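Local coordinates for 231aa long hypothetical protein-L-isoaspartate O-methyltransferase (Sulfolobus tokodaii, PDB 1VBF) that probably methylates L-isoaspartyl residues of damaged proteins, using S-adenosyl-L-methionine as methyl donor, so that they can be repaired or degraded, at residues B[54-59]-B[81-86]; B[138-143]-B[159-164]; B[169-174]-B[191-196]. All coordinates share one frame; numbering follows the deposited sequence.

Contacts 1 and 2 are buried in the core, whereas contact 3 is only partly buried and reaches the subunit interface. Contact 1 joins the starts of two helices, largely through aromatic packing and one tyrosine hydroxyl. Contact 2 pairs two parallel strands by backbone bonds and aliphatic side chains. Contact 3 is an antiparallel pairing at the end of the same mixed sheet, where a glutamine side chain takes over once the strand pairing stops. Strands 159-165 and 171-177 are neighbours, so contacts 2 and 3 are directly linked. Trp141 of contact 2 packs on Thr54 and Tyr84 of contact 1, and Phe193 of contact 3 also reaches Thr54.

Contact 1 of 3, residues B[54-59]-B[81-86]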
loop_
_atom_site.group_PDB
_atom_site.type_symbol
_atom_site.label_atom_id
_atom_site.label_comp_id
_atom_site.label_asym_id
_atom_site.label_seq_id
_atom_site.Cartn_x
_atom_site.Cartn_y
_atom_site.Cartn_z
ATOM N N THR B 54 14.029 23.705 10.942
ATOM C CA THR B 54 12.621 23.631 11.307
ATOM C C THR B 54 11.877 24.890 10.831
ATOM O O THR B 54 12.452 25.993 10.747
ATOM C CB THR B 54 12.430 23.535 12.818
ATOM O OG1 THR B 54 13.032 22.339 13.315
ATOM C CG2 THR B 54 10.983 23.498 13.147
ATOM N N ALA B 55 10.600 24.715 10.510
ATOM C CA ALA B 55 9.760 25.811 10.074
ATOM C C ALA B 55 9.683 26.822 11.208
ATOM O O ALA B 55 9.563 26.449 12.390
ATOM C CB ALA B 55 8.392 25.303 9.752
ATOM N N LEU B 56 9.739 28.101 10.844
ATOM C CA LEU B 56 9.699 29.168 11.823
ATOM C C LEU B 56 8.482 29.080 12.718
ATOM O O LEU B 56 8.585 29.269 13.941
ATOM C CB LEU B 56 9.703 30.534 11.147
ATOM C CG LEU B 56 10.583 31.653 11.738
ATOM C CD1 LEU B 56 9.980 33.009 11.381
ATOM C CD2 LEU B 56 10.685 31.539 13.236
ATOM N N ASN B 57 7.326 28.820 12.112
ATOM C CA ASN B 57 6.114 28.725 12.901
ATOM C C ASN B 57 6.250 27.596 13.923
ATOM O O ASN B 57 5.847 27.727 15.080
ATOM C CB ASN B 57 4.907 28.499 11.999
ATOM C CG ASN B 57 3.710 29.398 12.385
ATOM O OD1 ASN B 57 3.169 29.314 13.503
ATOM N ND2 ASN B 57 3.299 30.267 11.454
ATOM N N LEU B 58 6.843 26.487 13.509
ATOM C CA LEU B 58 7.016 25.375 14.421
ATOM C C LEU B 58 8.021 25.730 15.516
ATOM O O LEU B 58 7.719 25.577 16.716
ATOM C CB LEU B 58 7.494 24.153 13.658
ATOM C CG LEU B 58 6.741 22.861 13.942
ATOM C CD1 LEU B 58 7.596 21.743 13.500
ATOM C CD2 LEU B 58 6.463 22.686 15.408
ATOM N N GLY B 59 9.213 26.188 15.096
ATOM C CA GLY B 59 10.269 26.577 16.031
ATOM C C GLY B 59 9.871 27.557 17.139
ATOM O O GLY B 59 10.176 27.362 18.328
ATOM N N ILE B 81 21.733 26.032 11.937
ATOM C CA ILE B 81 22.217 27.350 11.543
ATOM C C ILE B 81 22.334 28.349 12.684
ATOM O O ILE B 81 22.640 29.501 12.456
ATOM C CB ILE B 81 21.339 27.968 10.444
ATOM C CG1 ILE B 81 19.965 28.331 11.011
ATOM C CG2 ILE B 81 21.201 26.999 9.290
ATOM C CD1 ILE B 81 19.090 29.109 10.037
ATOM N N GLY B 82 22.067 27.922 13.907
ATOM C CA GLY B 82 22.217 28.814 15.047
ATOM C C GLY B 82 21.136 29.815 15.391
ATOM O O GLY B 82 21.206 30.429 16.458
ATOM N N TYR B 83 20.140 29.989 14.520
ATOM C CA TYR B 83 19.053 30.937 14.782
ATOM C C TYR B 83 18.235 30.691 16.069
ATOM O O TYR B 83 17.978 31.626 16.850
ATOM C CB TYR B 83 18.100 30.983 13.600
ATOM C CG TYR B 83 16.876 31.801 13.892
ATOM C CD1 TYR B 83 16.956 33.185 14.007
ATOM C CD2 TYR B 83 15.656 31.196 14.131
ATOM C CE1 TYR B 83 15.825 33.971 14.362
ATOM C CE2 TYR B 83 14.508 31.962 14.496
ATOM C CZ TYR B 83 14.600 33.348 14.607
ATOM O OH TYR B 83 13.484 34.100 14.942
ATOM N N TYR B 84 17.804 29.457 16.299
ATOM C CA TYR B 84 17.040 29.219 17.514
ATOM C C TYR B 84 17.984 29.281 18.715
ATOM O O TYR B 84 17.559 29.561 19.848
ATOM C CB TYR B 84 16.304 27.864 17.470
ATOM C CG TYR B 84 15.261 27.772 16.381
ATOM C CD1 TYR B 84 15.474 26.984 15.263
ATOM C CD2 TYR B 84 14.087 28.526 16.439
ATOM C CE1 TYR B 84 14.574 26.944 14.235
ATOM C CE2 TYR B 84 13.162 28.492 15.400
ATOM C CZ TYR B 84 13.419 27.695 14.303
ATOM O OH TYR B 84 12.517 27.641 13.274
ATOM N N THR B 85 19.268 29.030 18.453
ATOM C CA THR B 85 20.262 29.065 19.505
ATOM C C THR B 85 20.320 30.523 19.956
ATOM O O THR B 85 20.179 30.808 21.144
ATOM C CB THR B 85 21.639 28.594 19.003
ATOM O OG1 THR B 85 21.467 27.490 18.111
ATOM C CG2 THR B 85 22.509 28.140 20.180
ATOM N N ALA B 86 20.500 31.444 19.009
ATOM C CA ALA B 86 20.516 32.873 19.332
ATOM C C ALA B 86 19.297 33.316 20.186
ATOM O O ALA B 86 19.481 33.947 21.225
ATOM C CB ALA B 86 20.579 33.703 18.053
#
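Tyr84, in the first turn of the helix that follows the glycine-rich loop after strand 73-77 of the Rossmann-like fold, reaches across to the start of helix 56-65. Its CG stands anti to the carbonyl carbon (chi1 -64°), beside the backbone N, which turns the ring toward that helix and lets Tyr84 OH donate a hydrogen bond to Thr54 O at 3.0 Å. The carbonyl lies at the ring edge, near the ring plane, but the hydroxyl sits well above the carbonyl's own plane, 64° out of it. Tyrosine suits the place because it is long enough to bridge two helices and ends in a donor for a backbone oxygen just ahead of a helix. Further along the ring, Tyr84 CE2 lies 3.5 Å from Gly59 CA. A side chain on Gly59 would run into that ring.

The Tyr83 side chain diverges from that of Tyr84. Tyr83 CD2 lies 3.8 Å above the plane of the Tyr84 ring, over the centre, while Tyr83 CE2 meets Leu56 CD2 at 4.0 Å, the two side chains crossing at about a right angle. Leu56 CD2 comes loosely near Tyr84 as well, and Phe20 of helix 14-22 touches both Leu56 and Tyr83. Trp141 stacks with Tyr84. Ala55 and Gly82 hold the N-cap positions, and Gly82, with a positive phi of 81°, has a backbone that would jam a CB. A glycine turn running straight into a helix behind the first strand of the parallel core is typical of class I methyltransferases, whose glycine-rich loop usually borders the cofactor site.

Contact 2 of 3, residues B[138-143]-B[159-164]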
loop_
_atom_site.group_PDB
_atom_site.type_symbol
_atom_site.label_atom_id
_atom_site.label_comp_id
_atom_site.label_asym_id
_atom_site.label_seq_id
_atom_site.Cartn_x
_atom_site.Cartn_y
_atom_site.Cartn_z
ATOM N N VAL B 138 15.535 21.506 27.657
ATOM C CA VAL B 138 16.175 20.825 26.547
ATOM C C VAL B 138 15.247 20.849 25.330
ATOM O O VAL B 138 14.053 20.575 25.447
ATOM C CB VAL B 138 16.480 19.366 26.870
ATOM C CG1 VAL B 138 17.075 18.716 25.648
ATOM C CG2 VAL B 138 17.416 19.267 28.048
ATOM N N VAL B 139 15.786 21.195 24.166
ATOM C CA VAL B 139 15.007 21.220 22.932
ATOM C C VAL B 139 15.738 20.340 21.949
ATOM O O VAL B 139 16.955 20.441 21.832
ATOM C CB VAL B 139 14.998 22.583 22.267
ATOM C CG1 VAL B 139 13.717 22.757 21.443
ATOM C CG2 VAL B 139 15.187 23.637 23.285
ATOM N N VAL B 140 15.022 19.495 21.218
ATOM C CA VAL B 140 15.683 18.636 20.235
ATOM C C VAL B 140 15.058 18.993 18.905
ATOM O O VAL B 140 13.862 19.123 18.846
ATOM C CB VAL B 140 15.456 17.147 20.590
ATOM C CG1 VAL B 140 16.423 16.255 19.803
ATOM C CG2 VAL B 140 15.641 16.958 22.090
ATOM N N TRP B 141 15.851 19.168 17.855
ATOM C CA TRP B 141 15.312 19.554 16.556
ATOM C C TRP B 141 15.327 18.438 15.537
ATOM O O TRP B 141 15.535 18.657 14.341
ATOM C CB TRP B 141 16.067 20.761 15.979
ATOM C CG TRP B 141 15.974 22.009 16.817
ATOM C CD1 TRP B 141 16.940 22.512 17.627
ATOM C CD2 TRP B 141 14.821 22.862 16.993
ATOM N NE1 TRP B 141 16.475 23.607 18.307
ATOM C CE2 TRP B 141 15.186 23.850 17.943
ATOM C CE3 TRP B 141 13.528 22.881 16.450
ATOM C CZ2 TRP B 141 14.297 24.857 18.363
ATOM C CZ3 TRP B 141 12.637 23.896 16.880
ATOM C CH2 TRP B 141 13.034 24.862 17.825
ATOM N N ALA B 142 15.135 17.226 16.019
ATOM C CA ALA B 142 15.081 16.061 15.145
ATOM C C ALA B 142 14.373 14.939 15.908
ATOM O O ALA B 142 14.434 14.862 17.139
ATOM C CB ALA B 142 16.476 15.649 14.711
ATOM N N THR B 143 13.678 14.085 15.178
ATOM C CA THR B 143 12.932 13.012 15.815
ATOM C C THR B 143 13.828 11.865 16.310
ATOM O O THR B 143 14.889 11.578 15.732
ATOM C CB THR B 143 11.808 12.487 14.845
ATOM O OG1 THR B 143 11.042 11.491 15.508
ATOM C CG2 THR B 143 12.391 11.880 13.570
ATOM N N GLY B 159 12.557 20.038 35.453
ATOM C CA GLY B 159 12.863 20.525 34.121
ATOM C C GLY B 159 11.831 20.202 33.068
ATOM O O GLY B 159 10.957 19.384 33.279
ATOM N N ILE B 160 11.942 20.845 31.915
ATOM C CA ILE B 160 11.009 20.614 30.822
ATOM C C ILE B 160 11.792 20.314 29.583
ATOM O O ILE B 160 12.769 21.003 29.300
ATOM C CB ILE B 160 10.159 21.866 30.541
ATOM C CG1 ILE B 160 9.201 22.089 31.707
ATOM C CG2 ILE B 160 9.439 21.755 29.173
ATOM C CD1 ILE B 160 8.407 23.355 31.564
HETATM N N MSE B 161 11.372 19.281 28.854
HETATM C CA MSE B 161 12.021 18.926 27.594
HETATM C C MSE B 161 11.003 18.824 26.467
HETATM O O MSE B 161 9.893 18.331 26.664
HETATM C CB MSE B 161 12.775 17.602 27.695
HETATM C CG MSE B 161 13.404 17.159 26.362
HETATM SE SE MSE B 161 14.423 15.476 26.476
HETATM C CE MSE B 161 15.655 15.797 25.053
ATOM N N ILE B 162 11.379 19.308 25.290
ATOM C CA ILE B 162 10.521 19.230 24.125
ATOM C C ILE B 162 11.275 18.535 22.994
ATOM O O ILE B 162 12.389 18.934 22.659
ATOM C CB ILE B 162 10.049 20.643 23.691
ATOM C CG1 ILE B 162 9.009 21.139 24.695
ATOM C CG2 ILE B 162 9.443 20.633 22.260
ATOM C CD1 ILE B 162 8.421 22.486 24.390
ATOM N N LEU B 163 10.687 17.475 22.437
ATOM C CA LEU B 163 11.296 16.753 21.319
ATOM C C LEU B 163 10.289 15.965 20.533
ATOM O O LEU B 163 9.241 15.611 21.062
ATOM C CB LEU B 163 12.360 15.756 21.775
ATOM C CG LEU B 163 12.154 14.726 22.903
ATOM C CD1 LEU B 163 10.708 14.458 23.248
ATOM C CD2 LEU B 163 12.848 13.458 22.486
ATOM N N PRO B 164 10.591 15.673 19.254
ATOM C CA PRO B 164 9.707 14.893 18.381
ATOM C C PRO B 164 10.089 13.413 18.545
ATOM O O PRO B 164 11.261 13.044 18.392
ATOM C CB PRO B 164 10.051 15.384 16.974
ATOM C CG PRO B 164 11.028 16.522 17.184
ATOM C CD PRO B 164 11.700 16.241 18.476
#
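Met161, present as selenomethionine, is stretched out with CG anti to the backbone N (chi1 177°) and the chain extended beyond it, and this carries it across Val138, whose CG1 is likewise anti to its own N. The two side chains cross obliquely, Met161 CG lying 3.8 Å from Val138 CB. Both also touch Pro151 of helix 149-154, which packs on this face of the sheet. Val139 and Ile162 point to the opposite face, where Ile162 touches Glu65 of helix 56-65. Beta-branched valines and isoleucines suit such a place: they keep the backbone extended and present apolar surface to the helices.

Between the strands, Val138 N donates to Ile160 O at 3.3 Å, Ile162 N to Val138 O at 3.0 Å, and Val140 N to Ile162 O at 3.1 Å. The middle bond is the straightest, with 168° at the hydrogen. Proline then ends the ladder: Pro164 has no N-H to offer Val140 O, and Pro164 CD faces that oxygen at 3.6 Å. Its ring, also touched by Phe193, fills the corner where the neighbouring chain turns off, and Pro164 CB meets Thr143 CB at 4.0 Å, while Thr143 OG1 is hydrogen-bonded to Gly166 O. A glycine here would probably open a gap beside Thr143 and Phe193 and leave the end of the strand freer to turn. Two parallel strands, at 2° to each other and joined through helix 149-154, form a beta-alpha-beta crossover, the repeating element of the Rossmann-like methyltransferase core.

Contact 3 of 3, residues B[169-174]-B[191-196]; sequences RVQKLY and VMFGRI
Gln171 folds back toward the loop that follows strand 184-191, and its amide takes the place of a strand partner for Phe193. Its chain bends at chi2 (84°), which swings Gln171 OE1 round to receive the Phe193 N-H, with OE1 and Phe193 N 2.7 Å apart. The donor lies in the carbonyl plane, on a lone pair, and the bond is nearly straight (167°). Because Gln171 NE2 is hydrogen-bonded to Gly168 O, the amide is gripped at both ends and its rotation fixed. Glutamine suits the site, having both a donor and an acceptor on an arm long enough to curl over.

The backbones of Gln171 and Val191 form an antiparallel hydrogen-bonded pair: Gln171 N donates to Val191 O at 2.8 Å and Val191 N to Gln171 O at 3.0 Å. Apolar side chains close in on either side of this pair along the strand. Leu173 lies aslant Val191, with Leu173 CB 3.9 Å from Val191 CG1, next to Met62 and Leu58 of helix 56-65. The Phe193 ring turns its edge to Val191 CB. Toward the other end, Val170 CG2 lies 3.8 Å from CG of Met192, a selenomethionine in this crystal.

Here the packing passes into the assembly. Phe211 of a second subunit packs against Met192 and Arg169, and Arg169 forms salt bridges with Asp208 of its own chain and Asp208 of that subunit. An antiparallel pair following the parallel strands, with sheet order 3-2-1-4-5-6-7 in place of the usual class I 3-2-1-4-5-7-6, marks the isoaspartyl methyltransferase variant of the fold.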
loop_
_atom_site.group_PDB
_atom_site.type_symbol
_atom_site.label_atom_id
_atom_site.label_comp_id
_atom_site.label_asym_id
_atom_site.label_seq_id
_atom_site.Cartn_x
_atom_site.Cartn_y
_atom_site.Cartn_z
ATOM N N ARG B 169 7.824 8.582 8.875
ATOM C CA ARG B 169 7.922 9.927 8.341
ATOM C C ARG B 169 7.030 11.022 8.925
ATOM O O ARG B 169 7.051 12.153 8.448
ATOM C CB ARG B 169 7.779 9.853 6.821
ATOM C CG ARG B 169 7.748 8.412 6.330
ATOM C CD ARG B 169 8.789 8.071 5.283
ATOM N NE ARG B 169 8.414 8.557 3.956
ATOM C CZ ARG B 169 7.309 8.213 3.287
ATOM N NH1 ARG B 169 6.432 7.363 3.804
ATOM N NH2 ARG B 169 7.076 8.734 2.088
ATOM N N VAL B 170 6.250 10.705 9.947
ATOM C CA VAL B 170 5.419 11.716 10.612
ATOM C C VAL B 170 5.481 11.371 12.088
ATOM O O VAL B 170 5.092 10.284 12.467
ATOM C CB VAL B 170 3.954 11.673 10.159
ATOM C CG1 VAL B 170 3.119 12.636 10.996
ATOM C CG2 VAL B 170 3.862 12.078 8.726
ATOM N N GLN B 171 5.956 12.283 12.926
ATOM C CA GLN B 171 6.101 11.984 14.343
ATOM C C GLN B 171 5.200 12.813 15.224
ATOM O O GLN B 171 4.271 13.441 14.749
ATOM C CB GLN B 171 7.553 12.202 14.764
ATOM C CG GLN B 171 8.582 11.557 13.847
ATOM C CD GLN B 171 8.912 12.407 12.643
ATOM O OE1 GLN B 171 9.025 13.617 12.744
ATOM N NE2 GLN B 171 9.090 11.773 11.499
ATOM N N LYS B 172 5.482 12.818 16.516
ATOM C CA LYS B 172 4.694 13.600 17.453
ATOM C C LYS B 172 5.623 14.475 18.282
ATOM O O LYS B 172 6.708 14.050 18.661
ATOM C CB LYS B 172 3.902 12.692 18.389
ATOM C CG LYS B 172 2.716 11.974 17.759
ATOM C CD LYS B 172 2.561 10.614 18.416
ATOM C CE LYS B 172 3.890 9.820 18.265
ATOM N NZ LYS B 172 3.981 8.579 19.096
ATOM N N LEU B 173 5.180 15.700 18.558
ATOM C CA LEU B 173 5.942 16.663 19.340
ATOM C C LEU B 173 5.581 16.440 20.810
ATOM O O LEU B 173 4.410 16.463 21.183
ATOM C CB LEU B 173 5.571 18.084 18.874
ATOM C CG LEU B 173 6.536 19.285 18.947
ATOM C CD1 LEU B 173 6.110 20.204 20.059
ATOM C CD2 LEU B 173 7.958 18.811 19.136
ATOM N N TYR B 174 6.573 16.206 21.653
ATOM C CA TYR B 174 6.263 15.980 23.053
ATOM C C TYR B 174 6.879 16.967 24.027
ATOM O O TYR B 174 8.048 17.337 23.901
ATOM C CB TYR B 174 6.710 14.597 23.504
ATOM C CG TYR B 174 5.878 13.456 23.030
ATOM C CD1 TYR B 174 6.132 12.842 21.806
ATOM C CD2 TYR B 174 4.845 12.967 23.823
ATOM C CE1 TYR B 174 5.375 11.766 21.384
ATOM C CE2 TYR B 174 4.074 11.884 23.409
ATOM C CZ TYR B 174 4.346 11.292 22.192
ATOM O OH TYR B 174 3.579 10.231 21.786
ATOM N N VAL B 191 4.106 16.264 13.712
ATOM C CA VAL B 191 5.166 17.043 13.092
ATOM C C VAL B 191 5.966 16.150 12.161
ATOM O O VAL B 191 5.787 14.940 12.153
ATOM C CB VAL B 191 6.107 17.630 14.172
ATOM C CG1 VAL B 191 5.375 18.665 15.005
ATOM C CG2 VAL B 191 6.602 16.518 15.082
HETATM N N MSE B 192 6.834 16.749 11.361
HETATM C CA MSE B 192 7.671 15.976 10.454
HETATM C C MSE B 192 9.123 16.405 10.487
HETATM O O MSE B 192 9.532 17.268 9.716
HETATM C CB MSE B 192 7.174 16.090 9.032
HETATM C CG MSE B 192 5.925 15.317 8.785
HETATM SE SE MSE B 192 5.342 15.542 6.959
HETATM C CE MSE B 192 7.046 15.198 6.025
ATOM N N PHE B 193 9.908 15.792 11.364
ATOM C CA PHE B 193 11.316 16.123 11.476
ATOM C C PHE B 193 12.164 15.038 10.858
ATOM O O PHE B 193 11.689 13.930 10.650
ATOM C CB PHE B 193 11.729 16.275 12.938
ATOM C CG PHE B 193 11.252 17.536 13.580
ATOM C CD1 PHE B 193 9.917 17.697 13.916
ATOM C CD2 PHE B 193 12.143 18.569 13.865
ATOM C CE1 PHE B 193 9.471 18.862 14.533
ATOM C CE2 PHE B 193 11.699 19.751 14.484
ATOM C CZ PHE B 193 10.364 19.891 14.815
ATOM N N GLY B 194 13.419 15.379 10.568
ATOM C CA GLY B 194 14.373 14.433 10.022
ATOM C C GLY B 194 14.841 13.605 11.204
ATOM O O GLY B 194 14.650 13.991 12.364
ATOM N N ARG B 195 15.449 12.463 10.927
ATOM C CA ARG B 195 15.898 11.575 11.980
ATOM C C ARG B 195 17.185 11.999 12.650
ATOM O O ARG B 195 18.126 12.434 11.986
ATOM C CB ARG B 195 16.080 10.178 11.409
ATOM C CG ARG B 195 14.790 9.473 11.104
ATOM C CD ARG B 195 15.079 8.090 10.627
ATOM N NE ARG B 195 13.929 7.224 10.836
ATOM C CZ ARG B 195 13.965 5.906 10.693
ATOM N NH1 ARG B 195 15.094 5.314 10.337
ATOM N NH2 ARG B 195 12.875 5.187 10.920
ATOM N N ILE B 196 17.224 11.856 13.972
ATOM C CA ILE B 196 18.410 12.183 14.746
ATOM C C ILE B 196 19.380 11.021 14.582
ATOM O O ILE B 196 18.967 9.873 14.472
ATOM C CB ILE B 196 18.064 12.338 16.204
ATOM C CG1 ILE B 196 19.224 12.980 16.969
ATOM C CG2 ILE B 196 17.730 11.008 16.763
ATOM C CD1 ILE B 196 18.860 13.419 18.386
#